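Local coordinates for protein tyrosinase (Aspergillus oryzae, PDB 6JU8) that probably oxidises L-tyrosine and L-dopa to L-dopaquinone with molecular oxygen at a dinuclear copper centre, as tyrosinases do, at residues 44-49 and 143-148; 63-68 and 200-205; 238-243 and 259-264. The protein carries 1 engineered substitution. All blocks are in the same frame, centred on the assembly; numbering follows the deposited sequence.

Contact 1 of 3, residues 44-49 and 143-148; sequences TLFVEA and KQWRLP
F46 on helix 41-55 and W145, the first residue to leave helical backbone angles after helix 135-144, bring their CA atoms to 8.7 Å, the closest CA pair of the two segments, so side chains alone bridge the gap. The F46 ring carries the contact, met by W145, L147 and P148. W145 presents the edge of its six-membered ring: CZ2 stands 3.9 Å above the plane of the F46 ring carbons, over the ring centre. With the centroids 5.2 Å apart and the planes at 58°, the pair is edge-to-face, though well short of perpendicular. The pyrrole side of the indole reaches the same phenyl ring, NE1 of W145 lying 3.9 Å from CD2 of F46. NE1 is buried here without a hydrogen-bond partner in the model.

Within the tyrosinase fold the contact joins helix 41-55 to the chain just after helix 135-144, with helix 103-129 beside them. Here 135-144 gives way to an extended loop, whose L147 has its side chain about 7 Å from that of the copper ligand H376. I118 and M122 of helix 103-129 also pack on W145.

The L147 side chain, its CG opposite the backbone N (chi1 -178°), puts CD1 3.8 Å from CZ of F46. P148 approaches F46 from the opposite direction, its CD 3.8 Å from CE2 of that ring. NH1 of R146 donates to two carbonyls, O of W145 at 2.7 Å and O of K143, linking the last turn of helix 135-144 to the extended chain after it.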
loop_
_atom_site.group_PDB
_atom_site.type_symbol
_atom_site.label_atom_id
_atom_site.label_comp_id
_atom_site.label_asym_id
_atom_site.label_seq_id
_atom_site.Cartn_x
_atom_site.Cartn_y
_atom_site.Cartn_z
ATOM N N THR A 44 12.364 0.720 -20.057
ATOM C CA THR A 44 13.415 -0.169 -19.559
ATOM C C THR A 44 14.654 0.600 -19.127
ATOM O O THR A 44 15.222 0.363 -18.057
ATOM C CB THR A 44 13.771 -1.177 -20.662
ATOM O OG1 THR A 44 12.629 -1.991 -20.965
ATOM C CG2 THR A 44 14.883 -2.143 -20.224
ATOM N N LEU A 45 15.090 1.566 -19.938
ATOM C CA LEU A 45 16.263 2.369 -19.597
ATOM C C LEU A 45 16.064 3.095 -18.272
ATOM O O LEU A 45 16.947 3.172 -17.414
ATOM C CB LEU A 45 16.506 3.374 -20.729
ATOM C CG LEU A 45 17.141 2.825 -22.012
ATOM C CD1 LEU A 45 17.177 3.924 -23.075
ATOM C CD2 LEU A 45 18.513 2.216 -21.721
ATOM N N PHE A 46 14.863 3.683 -18.096
ATOM C CA PHE A 46 14.624 4.490 -16.906
ATOM C C PHE A 46 14.590 3.575 -15.684
ATOM O O PHE A 46 15.241 3.837 -14.668
ATOM C CB PHE A 46 13.349 5.308 -17.069
ATOM C CG PHE A 46 13.015 6.351 -16.039
ATOM C CD1 PHE A 46 13.872 6.731 -15.021
ATOM C CD2 PHE A 46 11.750 6.970 -16.090
ATOM C CE1 PHE A 46 13.530 7.702 -14.072
ATOM C CE2 PHE A 46 11.420 7.954 -15.173
ATOM C CZ PHE A 46 12.299 8.334 -14.171
ATOM N N VAL A 47 13.861 2.462 -15.781
ATOM C CA VAL A 47 13.802 1.521 -14.651
ATOM C C VAL A 47 15.172 0.956 -14.307
ATOM O O VAL A 47 15.577 0.905 -13.139
ATOM C CB VAL A 47 12.822 0.365 -14.984
ATOM C CG1 VAL A 47 12.934 -0.751 -13.971
ATOM C CG2 VAL A 47 11.399 0.899 -15.062
ATOM N N GLU A 48 15.926 0.525 -15.324
ATOM C CA GLU A 48 17.200 -0.129 -15.054
ATOM C C GLU A 48 18.219 0.887 -14.549
ATOM O O GLU A 48 18.966 0.575 -13.618
ATOM C CB GLU A 48 17.729 -0.855 -16.293
ATOM C CG GLU A 48 16.848 -2.010 -16.754
ATOM C CD GLU A 48 16.957 -3.289 -15.960
ATOM O OE1 GLU A 48 17.732 -3.373 -14.995
ATOM O OE2 GLU A 48 16.252 -4.262 -16.296
ATOM N N ALA A 49 18.223 2.076 -15.136
ATOM C CA ALA A 49 19.166 3.102 -14.665
ATOM C C ALA A 49 18.861 3.534 -13.236
ATOM O O ALA A 49 19.760 3.690 -12.397
ATOM C CB ALA A 49 19.151 4.316 -15.572
ATOM N N LYS A 143 19.067 9.111 -25.831
ATOM C CA LYS A 143 19.332 10.501 -26.204
ATOM C C LYS A 143 18.051 11.297 -26.372
ATOM O O LYS A 143 18.045 12.529 -26.246
ATOM C CB LYS A 143 20.153 10.531 -27.501
ATOM C CG LYS A 143 21.593 10.083 -27.272
ATOM C CD LYS A 143 22.337 10.023 -28.608
ATOM C CE LYS A 143 23.728 9.435 -28.394
ATOM N NZ LYS A 143 24.474 9.388 -29.685
ATOM N N GLN A 144 16.946 10.604 -26.640
ATOM C CA GLN A 144 15.659 11.282 -26.758
ATOM C C GLN A 144 14.989 11.394 -25.394
ATOM O O GLN A 144 14.170 12.281 -25.158
ATOM C CB GLN A 144 14.739 10.534 -27.713
ATOM C CG GLN A 144 14.727 11.019 -29.151
ATOM C CD GLN A 144 14.454 12.510 -29.278
ATOM O OE1 GLN A 144 13.412 13.060 -28.897
ATOM N NE2 GLN A 144 15.428 13.194 -29.844
ATOM N N TRP A 145 15.273 10.485 -24.476
ATOM C CA TRP A 145 14.638 10.458 -23.173
ATOM C C TRP A 145 14.919 11.713 -22.361
ATOM O O TRP A 145 16.049 12.191 -22.337
ATOM C CB TRP A 145 15.106 9.255 -22.357
ATOM C CG TRP A 145 14.505 9.202 -20.991
ATOM C CD1 TRP A 145 13.305 8.624 -20.656
ATOM C CD2 TRP A 145 15.071 9.743 -19.792
ATOM N NE1 TRP A 145 13.114 8.785 -19.293
ATOM C CE2 TRP A 145 14.168 9.459 -18.750
ATOM C CE3 TRP A 145 16.261 10.438 -19.500
ATOM C CZ2 TRP A 145 14.430 9.849 -17.435
ATOM C CZ3 TRP A 145 16.512 10.825 -18.200
ATOM C CH2 TRP A 145 15.585 10.530 -17.185
ATOM N N ARG A 146 13.886 12.193 -21.672
ATOM C CA ARG A 146 14.072 13.266 -20.700
ATOM C C ARG A 146 13.222 12.904 -19.482
ATOM O O ARG A 146 12.312 12.055 -19.584
ATOM C CB ARG A 146 13.655 14.623 -21.270
ATOM C CG ARG A 146 14.582 15.120 -22.389
ATOM C CD ARG A 146 15.959 15.412 -21.820
ATOM N NE ARG A 146 16.923 16.011 -22.760
ATOM C CZ ARG A 146 17.649 15.346 -23.654
ATOM N NH1 ARG A 146 17.496 14.026 -23.782
ATOM N NH2 ARG A 146 18.507 15.991 -24.427
ATOM N N LEU A 147 13.499 13.520 -18.348
ATOM C CA LEU A 147 12.753 13.119 -17.146
ATOM C C LEU A 147 11.283 13.487 -17.325
ATOM O O LEU A 147 10.952 14.654 -17.533
ATOM C CB LEU A 147 13.313 13.867 -15.925
ATOM C CG LEU A 147 12.647 13.500 -14.588
ATOM C CD1 LEU A 147 13.030 12.077 -14.165
ATOM C CD2 LEU A 147 13.000 14.506 -13.503
ATOM N N PRO A 148 10.371 12.542 -17.233
ATOM C CA PRO A 148 8.947 12.906 -17.325
ATOM C C PRO A 148 8.461 13.739 -16.150
ATOM O O PRO A 148 9.026 13.716 -15.057
ATOM C CB PRO A 148 8.242 11.555 -17.313
ATOM C CG PRO A 148 9.295 10.565 -17.715
ATOM C CD PRO A 148 10.569 11.089 -17.093
#

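Contact 2 of 3, residues 63-68 and 200-205; sequences SYFRLA and FQMQTL
Y64, F65 and F200 all hold CG anti to the backbone N (chi1 -173° for Y64). Y64 and F200 point toward each other across the contact, while F65 leaves its helix to the side and is met there by F200 and M202. M202 differs: its CG lies anti to the carbonyl carbon, and bends at chi2 and chi3 bring SD and CE to F65.

Y64 and F200 run past each other in opposite directions. CD2 of Y64 sits 3.4 Å above the plane of the F200 ring carbons, over the ring centre, and its closest atom there is CD1 of F200 at 3.5 Å. The ring centroids are 4.5 Å apart with planes at 42°, an oblique pair intermediate between stacked and perpendicular rings. The tip of F200 also reaches the next residue of the helix, CZ being 4.2 Å from CB of F65.

The second point of contact is a Met-aromatic one. M202 crosses F65 at about a right angle, and its SD comes 3.7 Å from CD2 of F65. Measured to the ring centroid the sulfur is 4.9 Å away and 61° off the normal, so it approaches obliquely.

No hydrogen bond spans the two segments. S63 is the N-cap, its OG accepting from N of R66 at 3.2 Å; the Y64 hydroxyl is bonded to O of Y368 and NE1 of W373. L50, I53 and Q54 of helix 41-55 also pack on Y64. The arrangement is an N-capped helix start packed against the loop between strands 190-194 and 218-222 of the tyrosinase central domain, on the segment that leads into the copper ligand H71.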
loop_
_atom_site.group_PDB
_atom_site.type_symbol
_atom_site.label_atom_id
_atom_site.label_comp_id
_atom_site.label_asym_id
_atom_site.label_seq_id
_atom_site.Cartn_x
_atom_site.Cartn_y
_atom_site.Cartn_z
ATOM N N SER A 63 24.854 8.240 -5.796
ATOM C CA SER A 63 23.817 7.289 -5.390
ATOM C C SER A 63 22.495 8.022 -5.199
ATOM O O SER A 63 22.467 9.235 -4.918
ATOM C CB SER A 63 24.185 6.579 -4.091
ATOM O OG SER A 63 24.321 7.513 -3.016
ATOM N N TYR A 64 21.381 7.288 -5.286
ATOM C CA TYR A 64 20.096 7.939 -5.037
ATOM C C TYR A 64 20.028 8.587 -3.667
ATOM O O TYR A 64 19.582 9.734 -3.504
ATOM C CB TYR A 64 18.976 6.900 -5.194
ATOM C CG TYR A 64 17.590 7.530 -5.110
ATOM C CD1 TYR A 64 16.943 8.001 -6.253
ATOM C CD2 TYR A 64 16.947 7.634 -3.883
ATOM C CE1 TYR A 64 15.680 8.564 -6.172
ATOM C CE2 TYR A 64 15.681 8.204 -3.781
ATOM C CZ TYR A 64 15.071 8.672 -4.929
ATOM O OH TYR A 64 13.812 9.234 -4.832
ATOM N N PHE A 65 20.488 7.856 -2.645
ATOM C CA PHE A 65 20.432 8.386 -1.294
ATOM C C PHE A 65 21.167 9.730 -1.226
ATOM O O PHE A 65 20.694 10.707 -0.668
ATOM C CB PHE A 65 21.047 7.413 -0.270
ATOM C CG PHE A 65 20.946 7.938 1.140
ATOM C CD1 PHE A 65 21.849 8.883 1.622
ATOM C CD2 PHE A 65 19.930 7.486 1.988
ATOM C CE1 PHE A 65 21.747 9.392 2.912
ATOM C CE2 PHE A 65 19.820 7.995 3.264
ATOM C CZ PHE A 65 20.729 8.920 3.733
ATOM N N ARG A 66 22.383 9.789 -1.788
ATOM C CA ARG A 66 23.152 11.025 -1.674
ATOM C C ARG A 66 22.571 12.140 -2.523
ATOM O O ARG A 66 22.656 13.316 -2.135
ATOM C CB ARG A 66 24.613 10.758 -2.030
ATOM C CG ARG A 66 25.352 9.848 -1.064
ATOM C CD ARG A 66 25.634 10.491 0.288
ATOM N NE ARG A 66 26.319 11.782 0.190
ATOM C CZ ARG A 66 27.603 11.932 -0.075
ATOM N NH1 ARG A 66 28.383 10.878 -0.313
ATOM N NH2 ARG A 66 28.141 13.154 -0.152
ATOM N N LEU A 67 22.005 11.842 -3.687
ATOM C CA LEU A 67 21.339 12.878 -4.479
ATOM C C LEU A 67 20.107 13.430 -3.778
ATOM O O LEU A 67 19.938 14.657 -3.695
ATOM C CB LEU A 67 20.945 12.304 -5.850
ATOM C CG LEU A 67 22.142 11.962 -6.737
ATOM C CD1 LEU A 67 21.674 11.163 -7.937
ATOM C CD2 LEU A 67 22.840 13.252 -7.178
ATOM N N ALA A 68 19.274 12.550 -3.219
ATOM C CA ALA A 68 18.158 12.990 -2.386
ATOM C C ALA A 68 18.645 13.752 -1.158
ATOM O O ALA A 68 17.998 14.692 -0.688
ATOM C CB ALA A 68 17.334 11.792 -1.962
ATOM N N PHE A 200 11.440 4.272 -2.268
ATOM C CA PHE A 200 12.873 4.063 -2.100
ATOM C C PHE A 200 13.099 3.502 -0.698
ATOM O O PHE A 200 12.503 4.000 0.271
ATOM C CB PHE A 200 13.655 5.364 -2.303
ATOM C CG PHE A 200 15.131 5.213 -1.949
ATOM C CD1 PHE A 200 15.961 4.452 -2.761
ATOM C CD2 PHE A 200 15.651 5.832 -0.835
ATOM C CE1 PHE A 200 17.302 4.301 -2.442
ATOM C CE2 PHE A 200 17.002 5.692 -0.494
ATOM C CZ PHE A 200 17.818 4.937 -1.325
ATOM N N GLN A 201 13.949 2.481 -0.601
ATOM C CA GLN A 201 14.293 1.989 0.727
ATOM C C GLN A 201 15.791 1.722 0.814
ATOM O O GLN A 201 16.447 1.466 -0.206
ATOM C CB GLN A 201 13.507 0.733 1.109
ATOM C CG GLN A 201 13.867 -0.507 0.295
ATOM C CD GLN A 201 13.119 -1.737 0.791
ATOM O OE1 GLN A 201 12.652 -1.763 1.929
ATOM N NE2 GLN A 201 12.982 -2.729 -0.064
ATOM N N MET A 202 16.266 1.815 2.049
ATOM C CA MET A 202 17.630 1.365 2.327
ATOM C C MET A 202 17.575 -0.077 2.793
ATOM O O MET A 202 16.539 -0.755 2.788
ATOM C CB MET A 202 18.281 2.301 3.354
ATOM C CG MET A 202 18.510 3.737 2.838
ATOM S SD MET A 202 19.663 3.787 1.438
ATOM C CE MET A 202 21.213 3.941 2.336
ATOM N N GLN A 203 18.705 -0.629 3.189
ATOM C CA GLN A 203 18.775 -2.039 3.618
ATOM C C GLN A 203 18.671 -2.168 5.136
ATOM O O GLN A 203 18.751 -3.268 5.707
ATOM C CB GLN A 203 20.092 -2.647 3.127
ATOM C CG GLN A 203 20.193 -2.812 1.620
ATOM C CD GLN A 203 21.596 -3.200 1.189
ATOM O OE1 GLN A 203 22.379 -2.336 0.773
ATOM N NE2 GLN A 203 21.938 -4.480 1.284
ATOM N N THR A 204 18.505 -1.029 5.812
ATOM C CA THR A 204 18.301 -0.995 7.258
ATOM C C THR A 204 17.369 0.174 7.556
ATOM O O THR A 204 17.028 0.945 6.652
ATOM C CB THR A 204 19.633 -0.832 8.010
ATOM O OG1 THR A 204 19.489 -0.871 9.435
ATOM C CG2 THR A 204 20.288 0.491 7.658
ATOM N N LEU A 205 16.957 0.339 8.803
ATOM C CA LEU A 205 16.205 1.537 9.163
ATOM C C LEU A 205 17.076 2.761 8.930
ATOM O O LEU A 205 18.266 2.751 9.242
ATOM C CB LEU A 205 15.748 1.483 10.619
ATOM C CG LEU A 205 14.884 0.285 11.036
ATOM C CD1 LEU A 205 14.449 0.474 12.487
ATOM C CD2 LEU A 205 13.705 0.066 10.122
#

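Contact 3 of 3, residues 238-243 and 259-264; sequences TKYGLL and LRANLA. With NO3 (nitrate ion), chain E.
Y240 and R260 make the principal contact, a CH-pi one: CG of R260 lies over a face of the Y240 ring, 3.7 Å from its centroid and 23° off the normal. The next carbon continues across the rim, CD of R260 being 3.4 Å from CD2 of Y240. A bend at chi3 leaves the guanidinium plane 84° from that of the ring.

Apolar packing extends along the helix, with CB of A261 4.1 Å from CE1 of Y240 and CB of A264 4.4 Å from CZ of Y240. Thus Y240 lies against about one turn of helix 258-267, from R260 to A264, joining it to the irregular chain at 238-243, where G241 and L242 form a classic beta bulge opposite A357 within the tyrosinase central domain.

The polar ends have partners beyond the two segments. The hydroxyl of Y240 bonds to O of W338, and NH1 of R260 to O of W355. NE of R260 donates to O3 of a nitrate, probably from the crystallisation liquor, at 3.0 Å and 151°; NH2 of R260 adds a weak bond to the same oxygen. R260 NE of the second subunit also binds this nitrate, and L259 of that subunit packs on Y240 and R260.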
loop_
_atom_site.group_PDB
_atom_site.type_symbol
_atom_site.label_atom_id
_atom_site.label_comp_id
_atom_site.label_asym_id
_atom_site.label_seq_id
_atom_site.Cartn_x
_atom_site.Cartn_y
_atom_site.Cartn_z
ATOM N N THR A 238 7.298 6.211 2.607
ATOM C CA THR A 238 5.878 5.918 2.684
ATOM C C THR A 238 5.058 7.134 2.291
ATOM O O THR A 238 5.493 8.271 2.483
ATOM C CB THR A 238 5.498 5.393 4.073
ATOM O OG1 THR A 238 4.097 5.052 4.134
ATOM C CG2 THR A 238 5.751 6.410 5.184
ATOM N N LYS A 239 3.877 6.885 1.747
ATOM C CA LYS A 239 2.823 7.897 1.569
ATOM C C LYS A 239 1.732 7.573 2.576
ATOM O O LYS A 239 1.129 6.482 2.431
ATOM C CB LYS A 239 2.281 7.912 0.133
ATOM C CG LYS A 239 3.354 8.133 -0.944
ATOM C CD LYS A 239 2.768 7.724 -2.311
ATOM C CE LYS A 239 3.743 7.984 -3.458
ATOM N NZ LYS A 239 5.025 7.264 -3.244
ATOM N N TYR A 240 1.511 8.393 3.584
ATOM C CA TYR A 240 0.471 8.286 4.599
ATOM C C TYR A 240 0.667 7.164 5.613
ATOM O O TYR A 240 -0.182 7.025 6.504
ATOM C CB TYR A 240 -0.940 8.140 3.976
ATOM C CG TYR A 240 -1.455 9.424 3.373
ATOM C CD1 TYR A 240 -1.050 9.823 2.099
ATOM C CD2 TYR A 240 -2.362 10.251 4.068
ATOM C CE1 TYR A 240 -1.511 10.989 1.510
ATOM C CE2 TYR A 240 -2.802 11.429 3.486
ATOM C CZ TYR A 240 -2.380 11.794 2.214
ATOM O OH TYR A 240 -2.856 12.988 1.696
ATOM N N GLY A 241 1.722 6.352 5.540
ATOM C CA GLY A 241 1.778 5.181 6.415
ATOM C C GLY A 241 2.254 5.366 7.838
ATOM O O GLY A 241 2.235 4.361 8.577
ATOM N N LEU A 242 2.649 6.564 8.247
ATOM C CA LEU A 242 3.077 6.792 9.629
ATOM C C LEU A 242 1.972 7.442 10.442
ATOM O O LEU A 242 1.597 8.591 10.155
ATOM C CB LEU A 242 4.307 7.719 9.695
ATOM C CG LEU A 242 5.464 7.298 8.779
ATOM C CD1 LEU A 242 6.642 8.269 8.950
ATOM C CD2 LEU A 242 5.885 5.857 9.017
ATOM N N LEU A 243 1.465 6.712 11.416
ATOM C CA LEU A 243 0.371 7.165 12.269
ATOM C C LEU A 243 0.832 7.085 13.728
ATOM O O LEU A 243 1.475 6.096 14.113
ATOM C CB LEU A 243 -0.886 6.322 12.069
ATOM C CG LEU A 243 -1.751 6.553 10.827
ATOM C CD1 LEU A 243 -1.026 6.262 9.530
ATOM C CD2 LEU A 243 -3.024 5.695 10.936
ATOM N N LEU A 259 -4.285 5.622 -2.687
ATOM C CA LEU A 259 -5.695 6.018 -2.754
ATOM C C LEU A 259 -5.925 7.231 -1.861
ATOM O O LEU A 259 -6.783 8.066 -2.174
ATOM C CB LEU A 259 -6.606 4.891 -2.246
ATOM C CG LEU A 259 -6.655 3.636 -3.126
ATOM C CD1 LEU A 259 -7.354 2.522 -2.364
ATOM C CD2 LEU A 259 -7.377 3.938 -4.433
ATOM N N ARG A 260 -5.183 7.307 -0.732
ATOM C CA ARG A 260 -5.401 8.437 0.183
ATOM C C ARG A 260 -4.803 9.698 -0.434
ATOM O O ARG A 260 -5.350 10.789 -0.321
ATOM C CB ARG A 260 -4.796 8.129 1.555
ATOM C CG ARG A 260 -5.325 9.090 2.630
ATOM C CD ARG A 260 -5.223 8.421 4.004
ATOM N NE ARG A 260 -6.322 7.470 4.144
ATOM C CZ ARG A 260 -6.874 7.061 5.264
ATOM N NH1 ARG A 260 -6.398 7.468 6.432
ATOM N NH2 ARG A 260 -7.912 6.229 5.227
ATOM N N ALA A 261 -3.658 9.558 -1.119
ATOM C CA ALA A 261 -3.050 10.691 -1.826
ATOM C C ALA A 261 -4.005 11.207 -2.903
ATOM O O ALA A 261 -4.249 12.398 -3.036
ATOM C CB ALA A 261 -1.750 10.272 -2.475
ATOM N N ASN A 262 -4.622 10.301 -3.665
ATOM C CA ASN A 262 -5.554 10.740 -4.691
ATOM C C ASN A 262 -6.780 11.414 -4.076
ATOM O O ASN A 262 -7.252 12.449 -4.587
ATOM C CB ASN A 262 -6.019 9.576 -5.561
ATOM C CG ASN A 262 -4.968 9.090 -6.530
ATOM O OD1 ASN A 262 -3.884 9.665 -6.618
ATOM N ND2 ASN A 262 -5.281 8.027 -7.258
ATOM N N LEU A 263 -7.278 10.894 -2.953
ATOM C CA LEU A 263 -8.385 11.559 -2.268
ATOM C C LEU A 263 -8.001 12.996 -1.895
ATOM O O LEU A 263 -8.775 13.938 -2.104
ATOM C CB LEU A 263 -8.743 10.787 -0.988
ATOM C CG LEU A 263 -9.885 11.342 -0.144
ATOM C CD1 LEU A 263 -11.221 11.238 -0.879
ATOM C CD2 LEU A 263 -9.983 10.586 1.185
ATOM N N ALA A 264 -6.812 13.180 -1.320
ATOM C CA ALA A 264 -6.358 14.497 -0.906
ATOM C C ALA A 264 -6.211 15.436 -2.098
ATOM O O ALA A 264 -6.565 16.604 -2.005
ATOM C CB ALA A 264 -5.004 14.373 -0.207
HETATM N N NO3 E . -6.181 4.736 1.812
HETATM O O1 NO3 E . -6.393 3.824 1.014
HETATM O O2 NO3 E . -5.104 4.934 2.356
HETATM O O3 NO3 E . -7.178 5.446 2.072
#

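How the contacts relate
From the N terminus, helix 41-55 opens contact 1 and helix 64-69, the next helix, opens contact 2. Contact 1 closes at 143-148, over a 93-residue loop; contact 2 closes only at 200-205, so the two cross along the chain. Contact 3 follows in series, its short 15-residue loop running from 238-243 to 259-264. The centres of contact 1 and contact 2 are about 20 Å apart. Those of contact 2 and contact 3 are about 21 Å apart, and no two contacts touch. Contacts 1 and 2 bring the early helices against later parts of the chain, whereas contact 3 ties a loop to helix 258-267 at the subunit interface.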